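Local coordinates for protein lysozyme (Meretrix lusoria, PDB 4PJ2) that hydrolyses the beta-1,4 linkages of bacterial peptidoglycan, lysing Gram-positive cells, and also cleaves chitin, at residues Y37-P51 / S62-Y76. Residues are numbered along the deposited sequence; the frame is centred on the assembly and turned at random. Where two conformers were deposited one is given.
Sequences YFQIKEAYWIDCGRP and SYCASLCVQNYMKRY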
ATOM      1  N   TYR D  37      11.282  -1.624 -15.579  1.00 26.78           N
ATOM      2  CA  TYR D  37      10.364  -2.179 -16.572  1.00 27.05           C
ATOM      3  C   TYR D  37       8.942  -2.358 -16.070  1.00 25.47           C
ATOM      4  O   TYR D  37       7.984  -2.120 -16.806  1.00 25.88           O
ATOM      5  CB  TYR D  37      10.858  -3.558 -17.019  1.00 28.16           C
ATOM      6  CG  TYR D  37      12.133  -3.550 -17.838  1.00 29.59           C
ATOM      7  CD1 TYR D  37      13.377  -3.670 -17.229  1.00 29.70           C
ATOM      8  CD2 TYR D  37      12.087  -3.457 -19.222  1.00 30.51           C
ATOM      9  CE1 TYR D  37      14.543  -3.674 -17.983  1.00 30.83           C
ATOM     10  CE2 TYR D  37      13.245  -3.464 -19.975  1.00 31.21           C
ATOM     11  CZ  TYR D  37      14.465  -3.574 -19.348  1.00 31.46           C
ATOM     12  OH  TYR D  37      15.615  -3.587 -20.096  1.00 33.71           O
ATOM     13  N   PHE D  38       8.803  -2.836 -14.826  1.00 25.19           N
ATOM     14  CA  PHE D  38       7.495  -3.175 -14.259  1.00 23.85           C
ATOM     15  C   PHE D  38       7.065  -2.192 -13.174  1.00 23.40           C
ATOM     16  O   PHE D  38       6.036  -2.390 -12.537  1.00 23.10           O
ATOM     17  CB  PHE D  38       7.492  -4.617 -13.724  1.00 23.38           C
ATOM     18  CG  PHE D  38       7.543  -5.650 -14.811  1.00 23.44           C
ATOM     19  CD1 PHE D  38       8.758  -6.108 -15.298  1.00 24.65           C
ATOM     20  CD2 PHE D  38       6.372  -6.118 -15.387  1.00 23.72           C
ATOM     21  CE1 PHE D  38       8.796  -7.059 -16.314  1.00 25.41           C
ATOM     22  CE2 PHE D  38       6.405  -7.057 -16.401  1.00 24.28           C
ATOM     23  CZ  PHE D  38       7.617  -7.520 -16.872  1.00 24.87           C
ATOM     24  N   GLN D  39       7.842  -1.127 -12.965  1.00 23.05           N
ATOM     25  CA  GLN D  39       7.518  -0.098 -11.967  1.00 23.09           C
ATOM     26  C   GLN D  39       7.256  -0.733 -10.588  1.00 23.07           C
ATOM     27  O   GLN D  39       6.189  -0.576  -9.987  1.00 23.25           O
ATOM     28  CB  GLN D  39       6.331   0.730 -12.446  1.00 23.46           C
ATOM     29  CG  GLN D  39       6.690   1.636 -13.619  1.00 24.67           C
ATOM     30  CD  GLN D  39       7.637   2.738 -13.198  1.00 24.77           C
ATOM     31  OE1 GLN D  39       7.225   3.706 -12.556  1.00 24.55           O
ATOM     32  NE2 GLN D  39       8.913   2.581 -13.517  1.00 25.68           N
ATOM     33  N   ILE D  40       8.282  -1.419 -10.109  1.00 22.54           N
ATOM     34  CA  ILE D  40       8.254  -2.148  -8.842  1.00 22.39           C
ATOM     35  C   ILE D  40       8.755  -1.248  -7.724  1.00 21.78           C
ATOM     36  O   ILE D  40       9.782  -0.574  -7.874  1.00 23.46           O
ATOM     37  CB  ILE D  40       9.158  -3.407  -8.952  1.00 23.74           C
ATOM     38  CG1 ILE D  40       8.473  -4.449  -9.834  1.00 24.37           C
ATOM     39  CG2 ILE D  40       9.475  -3.997  -7.576  1.00 24.83           C
ATOM     40  CD1 ILE D  40       9.379  -5.600 -10.239  1.00 25.87           C
ATOM     41  N   LYS D  41       8.023  -1.225  -6.612  1.00 20.89           N
ATOM     42  CA  LYS D  41       8.452  -0.490  -5.431  1.00 21.66           C
ATOM     43  C   LYS D  41       9.115  -1.434  -4.435  1.00 20.54           C
ATOM     44  O   LYS D  41       9.062  -2.655  -4.578  1.00 20.49           O
ATOM     45  CB  LYS D  41       7.263   0.228  -4.787  1.00 23.81           C
ATOM     46  CG  LYS D  41       6.654   1.265  -5.709  1.00 26.68           C
ATOM     47  CD  LYS D  41       5.528   2.053  -5.077  1.00 28.39           C
ATOM     48  CE  LYS D  41       4.359   1.129  -4.765  1.00 28.59           C
ATOM     49  NZ  LYS D  41       3.120   1.856  -4.427  1.00 30.76           N
ATOM     50  N   GLU D  42       9.753  -0.863  -3.428  1.00 20.72           N
ATOM     51  CA  GLU D  42      10.546  -1.632  -2.487  1.00 20.60           C
ATOM     52  C   GLU D  42       9.715  -2.703  -1.771  1.00 19.37           C
ATOM     53  O   GLU D  42      10.160  -3.832  -1.604  1.00 19.52           O
ATOM     54  CB  GLU D  42      11.210  -0.704  -1.470  1.00 23.54           C
ATOM     55  CG  GLU D  42      12.272  -1.407  -0.643  1.00 26.23           C
ATOM     56  CD  GLU D  42      13.044  -0.463   0.248  1.00 29.35           C
ATOM     57  OE1 GLU D  42      12.620   0.702   0.393  1.00 30.94           O
ATOM     58  OE2 GLU D  42      14.079  -0.890   0.800  1.00 30.49           O
ATOM     59  N   ALA D  43       8.507  -2.346  -1.342  1.00 17.76           N
ATOM     60  CA  ALA D  43       7.648  -3.286  -0.628  1.00 18.08           C
ATOM     61  C   ALA D  43       7.339  -4.507  -1.482  1.00 17.28           C
ATOM     62  O   ALA D  43       7.234  -5.636  -0.982  1.00 17.71           O
ATOM     63  CB  ALA D  43       6.362  -2.614  -0.205  1.00 18.55           C
ATOM     64  N   TYR D  44       7.152  -4.266  -2.776  1.00 17.49           N
ATOM     65  CA  TYR D  44       6.842  -5.316  -3.732  1.00 17.20           C
ATOM     66  C   TYR D  44       8.036  -6.253  -3.852  1.00 17.45           C
ATOM     67  O   TYR D  44       7.889  -7.468  -3.769  1.00 18.31           O
ATOM     68  CB  TYR D  44       6.475  -4.685  -5.065  1.00 17.12           C
ATOM     69  CG  TYR D  44       5.890  -5.582  -6.139  1.00 16.42           C
ATOM     70  CD1 TYR D  44       6.679  -6.502  -6.810  1.00 17.81           C
ATOM     71  CD2 TYR D  44       4.582  -5.422  -6.560  1.00 16.95           C
ATOM     72  CE1 TYR D  44       6.156  -7.284  -7.826  1.00 17.85           C
ATOM     73  CE2 TYR D  44       4.048  -6.196  -7.583  1.00 17.09           C
ATOM     74  CZ  TYR D  44       4.839  -7.131  -8.201  1.00 17.57           C
ATOM     75  OH  TYR D  44       4.339  -7.877  -9.238  1.00 18.15           O
ATOM     76  N   TRP D  45       9.226  -5.677  -3.997  1.00 18.38           N
ATOM     77  CA  TRP D  45      10.452  -6.454  -4.113  1.00 19.59           C
ATOM     78  C   TRP D  45      10.721  -7.295  -2.876  1.00 19.12           C
ATOM     79  O   TRP D  45      11.126  -8.453  -2.981  1.00 21.24           O
ATOM     80  CB  TRP D  45      11.648  -5.539  -4.394  1.00 20.20           C
ATOM     81  CG  TRP D  45      12.923  -6.289  -4.572  1.00 21.45           C
ATOM     82  CD1 TRP D  45      13.297  -7.016  -5.659  1.00 22.18           C
ATOM     83  CD2 TRP D  45      13.992  -6.403  -3.627  1.00 22.85           C
ATOM     84  NE1 TRP D  45      14.538  -7.569  -5.456  1.00 23.26           N
ATOM     85  CE2 TRP D  45      14.987  -7.206  -4.216  1.00 23.88           C
ATOM     86  CE3 TRP D  45      14.208  -5.892  -2.344  1.00 24.02           C
ATOM     87  CZ2 TRP D  45      16.179  -7.517  -3.561  1.00 24.34           C
ATOM     88  CZ3 TRP D  45      15.390  -6.201  -1.699  1.00 25.08           C
ATOM     89  CH2 TRP D  45      16.364  -7.000  -2.309  1.00 25.42           C
ATOM     90  N   ILE D  46      10.474  -6.726  -1.705  1.00 19.03           N
ATOM     91  CA  ILE D  46      10.650  -7.460  -0.459  1.00 18.72           C
ATOM     92  C   ILE D  46       9.737  -8.692  -0.451  1.00 18.61           C
ATOM     93  O   ILE D  46      10.176  -9.806  -0.169  1.00 20.90           O
ATOM     94  CB  ILE D  46      10.369  -6.559   0.775  1.00 20.40           C
ATOM     95  CG1 ILE D  46      11.494  -5.528   0.928  1.00 22.24           C
ATOM     96  CG2 ILE D  46      10.197  -7.391   2.048  1.00 21.36           C
ATOM     97  CD1 ILE D  46      11.205  -4.418   1.932  1.00 24.11           C
ATOM     98  N   ASP D  47       8.476  -8.507  -0.816  1.00 17.25           N
ATOM     99  CA  ASP D  47       7.511  -9.596  -0.744  1.00 16.67           C
ATOM    100  C   ASP D  47       7.688 -10.624  -1.866  1.00 16.40           C
ATOM    101  O   ASP D  47       7.257 -11.766  -1.710  1.00 16.98           O
ATOM    102  CB  ASP D  47       6.092  -9.054  -0.799  1.00 16.44           C
ATOM    103  CG  ASP D  47       5.650  -8.417   0.497  1.00 15.84           C
ATOM    104  OD1 ASP D  47       6.396  -8.417   1.507  1.00 16.51           O
ATOM    105  OD2 ASP D  47       4.504  -7.924   0.507  1.00 15.18           O
ATOM    106  N   CYS D  48       8.313 -10.247  -2.976  1.00 17.09           N
ATOM    107  CA  CYS D  48       8.519 -11.199  -4.069  1.00 17.46           C
ATOM    108  C   CYS D  48       9.789 -12.018  -3.852  1.00 19.29           C
ATOM    109  O   CYS D  48      10.251 -12.707  -4.755  1.00 20.48           O
ATOM    110  CB  CYS D  48       8.561 -10.490  -5.426  1.00 18.98           C
ATOM    111  SG  CYS D  48      10.099  -9.644  -5.798  1.00 20.77           S
ATOM    112  N   GLY D  49      10.346 -11.937  -2.648  1.00 20.42           N
ATOM    113  CA  GLY D  49      11.442 -12.799  -2.243  1.00 21.90           C
ATOM    114  C   GLY D  49      12.830 -12.211  -2.421  1.00 23.33           C
ATOM    115  O   GLY D  49      13.826 -12.919  -2.343  1.00 24.28           O
ATOM    116  N   ARG D  50      12.894 -10.908  -2.650  1.00 23.91           N
ATOM    117  CA  ARG D  50      14.160 -10.202  -2.792  1.00 26.47           C
ATOM    118  C   ARG D  50      15.092 -10.845  -3.818  1.00 26.45           C
ATOM    119  O   ARG D  50      16.269 -11.090  -3.530  1.00 27.61           O
ATOM    120  CB  ARG D  50      14.874 -10.108  -1.444  1.00 28.16           C
ATOM    121  CG  ARG D  50      14.080  -9.386  -0.373  1.00 30.86           C
ATOM    122  CD  ARG D  50      14.835  -9.355   0.943  1.00 34.29           C
ATOM    123  NE  ARG D  50      15.329  -8.011   1.241  1.00 38.17           N
ATOM    124  CZ  ARG D  50      14.884  -7.225   2.221  1.00 40.25           C
ATOM    125  NH1 ARG D  50      13.923  -7.635   3.046  1.00 41.37           N
ATOM    126  NH2 ARG D  50      15.413  -6.015   2.382  1.00 41.08           N
ATOM    127  N   PRO D  51      14.579 -11.123  -5.026  1.00 26.44           N
ATOM    128  CA  PRO D  51      15.490 -11.679  -6.029  1.00 27.11           C
ATOM    129  C   PRO D  51      16.573 -10.684  -6.442  1.00 27.79           C
ATOM    130  O   PRO D  51      16.381  -9.464  -6.410  1.00 27.81           O
ATOM    131  CB  PRO D  51      14.566 -12.001  -7.203  1.00 26.83           C
ATOM    132  CG  PRO D  51      13.432 -11.062  -7.059  1.00 26.55           C
ATOM    133  CD  PRO D  51      13.236 -10.868  -5.576  1.00 25.99           C
ATOM    134  N   SER D  62      15.201  -6.887 -16.907  1.00 31.24           N
ATOM    135  CA  SER D  62      13.948  -7.441 -17.412  0.62 31.05           C
ATOM    136  C   SER D  62      13.702  -8.806 -16.783  1.00 30.85           C
ATOM    137  O   SER D  62      12.586  -9.107 -16.352  1.00 29.99           O
ATOM    138  CB  SER D  62      13.974  -7.563 -18.941  0.62 30.82           C
ATOM    139  OG  SER D  62      12.706  -7.970 -19.442  0.62 30.36           O
ATOM    140  N   TYR D  63      14.748  -9.627 -16.718  1.00 31.32           N
ATOM    141  CA  TYR D  63      14.634 -10.952 -16.129  1.00 30.72           C
ATOM    142  C   TYR D  63      14.331 -10.903 -14.636  1.00 29.17           C
ATOM    143  O   TYR D  63      13.360 -11.504 -14.177  1.00 28.56           O
ATOM    144  CB  TYR D  63      15.905 -11.774 -16.358  1.00 32.40           C
ATOM    145  CG  TYR D  63      15.816 -13.112 -15.673  1.00 34.20           C
ATOM    146  CD1 TYR D  63      15.078 -14.145 -16.230  1.00 35.63           C
ATOM    147  CD2 TYR D  63      16.424 -13.327 -14.440  1.00 35.17           C
ATOM    148  CE1 TYR D  63      14.970 -15.365 -15.597  1.00 36.33           C
ATOM    149  CE2 TYR D  63      16.319 -14.545 -13.795  1.00 35.94           C
ATOM    150  CZ  TYR D  63      15.591 -15.560 -14.380  1.00 37.23           C
ATOM    151  OH  TYR D  63      15.486 -16.778 -13.747  1.00 38.73           O
ATOM    152  N   CYS D  64      15.163 -10.214 -13.866  1.00 28.28           N
ATOM    153  CA  CYS D  64      14.951 -10.184 -12.426  1.00 27.93           C
ATOM    154  C   CYS D  64      13.613  -9.552 -12.081  1.00 25.51           C
ATOM    155  O   CYS D  64      12.896 -10.050 -11.209  1.00 25.25           O
ATOM    156  CB  CYS D  64      16.067  -9.433 -11.714  1.00 29.24           C
ATOM    157  SG  CYS D  64      15.988  -9.606  -9.936  1.00 30.25           S
ATOM    158  N   ALA D  65      13.275  -8.451 -12.750  1.00 25.01           N
ATOM    159  CA  ALA D  65      12.014  -7.761 -12.471  1.00 23.36           C
ATOM    160  C   ALA D  65      10.827  -8.672 -12.765  1.00 23.46           C
ATOM    161  O   ALA D  65       9.890  -8.754 -11.973  1.00 23.23           O
ATOM    162  CB  ALA D  65      11.907  -6.460 -13.264  1.00 24.46           C
ATOM    163  N   SER D  66      10.865  -9.369 -13.893  1.00 23.85           N
ATOM    164  CA  SER D  66       9.763 -10.272 -14.223  1.00 23.77           C
ATOM    165  C   SER D  66       9.726 -11.497 -13.303  1.00 23.12           C
ATOM    166  O   SER D  66       8.649 -12.000 -13.006  1.00 22.09           O
ATOM    167  CB  SER D  66       9.782 -10.687 -15.705  1.00 25.28           C
ATOM    168  OG  SER D  66      10.938 -11.438 -16.062  1.00 26.16           O
ATOM    169  N   LEU D  67      10.887 -11.948 -12.828  1.00 23.02           N
ATOM    170  CA  LEU D  67      10.927 -13.010 -11.824  1.00 23.88           C
ATOM    171  C   LEU D  67      10.219 -12.528 -10.567  1.00 21.97           C
ATOM    172  O   LEU D  67       9.474 -13.270  -9.931  1.00 20.98           O
ATOM    173  CB  LEU D  67      12.367 -13.398 -11.475  1.00 25.17           C
ATOM    174  CG  LEU D  67      12.507 -14.453 -10.370  1.00 27.99           C
ATOM    175  CD1 LEU D  67      11.803 -15.746 -10.748  1.00 29.40           C
ATOM    176  CD2 LEU D  67      13.967 -14.721 -10.044  1.00 28.70           C
ATOM    177  N   CYS D  68      10.459 -11.276 -10.208  1.00 21.26           N
ATOM    178  CA  CYS D  68       9.807 -10.697  -9.053  1.00 20.62           C
ATOM    179  C   CYS D  68       8.289 -10.718  -9.238  1.00 19.70           C
ATOM    180  O   CYS D  68       7.563 -11.127  -8.335  1.00 19.42           O
ATOM    181  CB  CYS D  68      10.333  -9.277  -8.840  1.00 20.26           C
ATOM    182  SG  CYS D  68       9.648  -8.440  -7.387  1.00 20.06           S
ATOM    183  N   VAL D  69       7.809 -10.310 -10.409  1.00 20.05           N
ATOM    184  CA  VAL D  69       6.386 -10.356 -10.705  1.00 19.48           C
ATOM    185  C   VAL D  69       5.858 -11.789 -10.604  1.00 18.49           C
ATOM    186  O   VAL D  69       4.825 -12.027  -9.976  1.00 18.12           O
ATOM    187  CB  VAL D  69       6.073  -9.775 -12.100  1.00 19.72           C
ATOM    188  CG1 VAL D  69       4.596  -9.909 -12.416  1.00 19.20           C
ATOM    189  CG2 VAL D  69       6.494  -8.320 -12.171  1.00 20.23           C
ATOM    190  N   GLN D  70       6.572 -12.748 -11.194  1.00 19.21           N
ATOM    191  CA  GLN D  70       6.181 -14.152 -11.087  1.00 19.28           C
ATOM    192  C   GLN D  70       6.066 -14.600  -9.625  1.00 18.15           C
ATOM    193  O   GLN D  70       5.095 -15.269  -9.246  1.00 18.23           O
ATOM    194  CB  GLN D  70       7.174 -15.057 -11.824  1.00 20.34           C
ATOM    195  CG  GLN D  70       7.171 -14.905 -13.335  1.00 20.40           C
ATOM    196  CD  GLN D  70       5.981 -15.565 -14.011  1.00 20.38           C
ATOM    197  OE1 GLN D  70       4.977 -15.874 -13.380  1.00 20.70           O
ATOM    198  NE2 GLN D  70       6.101 -15.791 -15.309  1.00 22.29           N
ATOM    199  N   ASN D  71       7.064 -14.263  -8.814  1.00 17.53           N
ATOM    200  CA  ASN D  71       7.060 -14.632  -7.398  1.00 17.22           C
ATOM    201  C   ASN D  71       5.943 -13.937  -6.632  1.00 15.32           C
ATOM    202  O   ASN D  71       5.346 -14.536  -5.754  1.00 15.64           O
ATOM    203  CB  ASN D  71       8.378 -14.295  -6.707  1.00 19.59           C
ATOM    204  CG  ASN D  71       9.525 -15.158  -7.159  1.00 22.49           C
ATOM    205  OD1 ASN D  71       9.337 -16.180  -7.812  1.00 22.71           O
ATOM    206  ND2 ASN D  71      10.728 -14.768  -6.783  1.00 23.91           N
ATOM    207  N   TYR D  72       5.677 -12.668  -6.941  1.00 16.00           N
ATOM    208  CA  TYR D  72       4.601 -11.922  -6.311  1.00 14.49           C
ATOM    209  C   TYR D  72       3.245 -12.571  -6.580  1.00 13.72           C
ATOM    210  O   TYR D  72       2.431 -12.740  -5.666  1.00 13.96           O
ATOM    211  CB  TYR D  72       4.606 -10.493  -6.824  1.00 15.33           C
ATOM    212  CG  TYR D  72       3.876  -9.509  -5.939  1.00 14.82           C
ATOM    213  CD1 TYR D  72       2.559  -9.146  -6.187  1.00 15.59           C
ATOM    214  CD2 TYR D  72       4.524  -8.903  -4.871  1.00 15.31           C
ATOM    215  CE1 TYR D  72       1.906  -8.210  -5.389  1.00 16.12           C
ATOM    216  CE2 TYR D  72       3.871  -7.976  -4.064  1.00 15.66           C
ATOM    217  CZ  TYR D  72       2.566  -7.634  -4.321  1.00 16.15           C
ATOM    218  OH  TYR D  72       1.937  -6.689  -3.528  1.00 17.16           O
ATOM    219  N   MET D  73       3.009 -12.964  -7.832  1.00 14.72           N
ATOM    220  CA  MET D  73       1.754 -13.591  -8.178  1.00 15.08           C
ATOM    221  C   MET D  73       1.643 -14.976  -7.538  1.00 15.49           C
ATOM    222  O   MET D  73       0.580 -15.341  -7.084  1.00 15.05           O
ATOM    223  CB  MET D  73       1.572 -13.659  -9.713  1.00 15.15           C
ATOM    224  CG  MET D  73       1.570 -12.289 -10.408  1.00 16.64           C
ATOM    225  SD  MET D  73       0.505 -11.111  -9.574  1.00 16.28           S
ATOM    226  CE  MET D  73       1.328  -9.589 -10.049  1.00 17.26           C
ATOM    227  N   LYS D  74       2.740 -15.729  -7.512  0.59 15.82           N
ATOM    228  CA  LYS D  74       2.759 -17.032  -6.839  0.59 16.67           C
ATOM    229  C   LYS D  74       2.396 -16.892  -5.363  0.59 15.54           C
ATOM    230  O   LYS D  74       1.665 -17.713  -4.812  0.59 16.65           O
ATOM    231  CB  LYS D  74       4.136 -17.670  -6.987  0.59 17.87           C
ATOM    232  CG  LYS D  74       4.283 -19.041  -6.360  0.59 20.53           C
ATOM    233  CD  LYS D  74       5.626 -19.667  -6.728  0.59 24.03           C
ATOM    234  CE  LYS D  74       5.931 -20.919  -5.908  0.59 26.15           C
ATOM    235  NZ  LYS D  74       7.272 -21.487  -6.233  0.59 27.98           N
ATOM    236  N   ARG D  75       2.901 -15.844  -4.729  1.00 15.03           N
ATOM    237  CA  ARG D  75       2.625 -15.611  -3.323  1.00 14.98           C
ATOM    238  C   ARG D  75       1.177 -15.196  -3.068  1.00 13.88           C
ATOM    239  O   ARG D  75       0.544 -15.712  -2.130  1.00 14.14           O
ATOM    240  CB  ARG D  75       3.573 -14.549  -2.770  1.00 15.06           C
ATOM    241  CG  ARG D  75       3.306 -14.189  -1.320  1.00 14.60           C
ATOM    242  CD  ARG D  75       4.419 -13.344  -0.754  1.00 15.53           C
ATOM    243  NE  ARG D  75       4.225 -13.170   0.680  1.00 15.14           N
ATOM    244  CZ  ARG D  75       5.182 -12.808   1.523  1.00 15.95           C
ATOM    245  NH1 ARG D  75       6.392 -12.525   1.058  1.00 17.28           N
ATOM    246  NH2 ARG D  75       4.929 -12.726   2.826  1.00 15.66           N
ATOM    247  N   TYR D  76       0.645 -14.283  -3.889  1.00 14.01           N
ATOM    248  CA  TYR D  76      -0.596 -13.600  -3.539  1.00 13.90           C
ATOM    249  C   TYR D  76      -1.837 -13.935  -4.362  1.00 13.77           C
ATOM    250  O   TYR D  76      -2.948 -13.860  -3.851  1.00 14.90           O
ATOM    251  CB  TYR D  76      -0.387 -12.094  -3.577  1.00 13.76           C
ATOM    252  CG  TYR D  76       0.448 -11.540  -2.463  1.00 13.94           C
ATOM    253  CD1 TYR D  76       0.078 -11.725  -1.142  1.00 13.98           C
ATOM    254  CD2 TYR D  76       1.590 -10.795  -2.734  1.00 14.14           C
ATOM    255  CE1 TYR D  76       0.810 -11.163  -0.123  1.00 13.90           C
ATOM    256  CE2 TYR D  76       2.328 -10.237  -1.704  1.00 14.11           C
ATOM    257  CZ  TYR D  76       1.928 -10.435  -0.404  1.00 14.52           C
ATOM    258  OH  TYR D  76       2.589  -9.891   0.681  1.00 15.54           O
TER
HETATM  259  O   HOH W   1      17.213  -5.892 -18.881  1.00 37.80           O
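Y44 and Y72 stack face to face, ring centroids 3.7 Å apart and planes 5° from parallel. Here the short helix 42-47 crosses the long helix 62-76 at 71°. The Y44 side chain, its CG anti to the backbone N (chi1 -170°), reaches across as a knob among C68, V69, Y72 and M73, and its hydroxyl hydrogen-bonds H93. Y76 covers the other face of Y72.

Beside this stack runs the covalent tie, the disulfide between C48 SG and C68 SG (2.0 Å); C48 SG lies between its own backbone N and carbonyl carbon, turned toward C68. C68 SG also lies in the plane of the Y44 ring, at its edge, 3.6 Å from Y44 CD1.

Apolar packing extends toward the start of helix 62-76: V69 CG2 sits over one face of the F38 ring, 4.2 Å from its centroid, while I40 CD1 touches A65 CB and C68 SG. P51 packs by CB on C64 SG and L67 CD2 and by CG on C68 CB.

Hydrogen bonds gather where helix 42-47 ends. N71 ND2 donates to C48 O nearly end-on (2.9 Å). R75 NH1 donates to D47 O, in the carbonyl plane and on a lone pair (3.0 Å). Y76 OH donates to D47 OD2 from above the carboxylate plane (2.8 Å).

Covalent, aromatic and polar links thus fix D47 and Y72, both substrate-binding, relative to each other; S28 of the neighbouring chain, the Putative exported protein, hydrogen-bonds D47 OD2 and Y72 OH, so that partner probably occupies part of the substrate site.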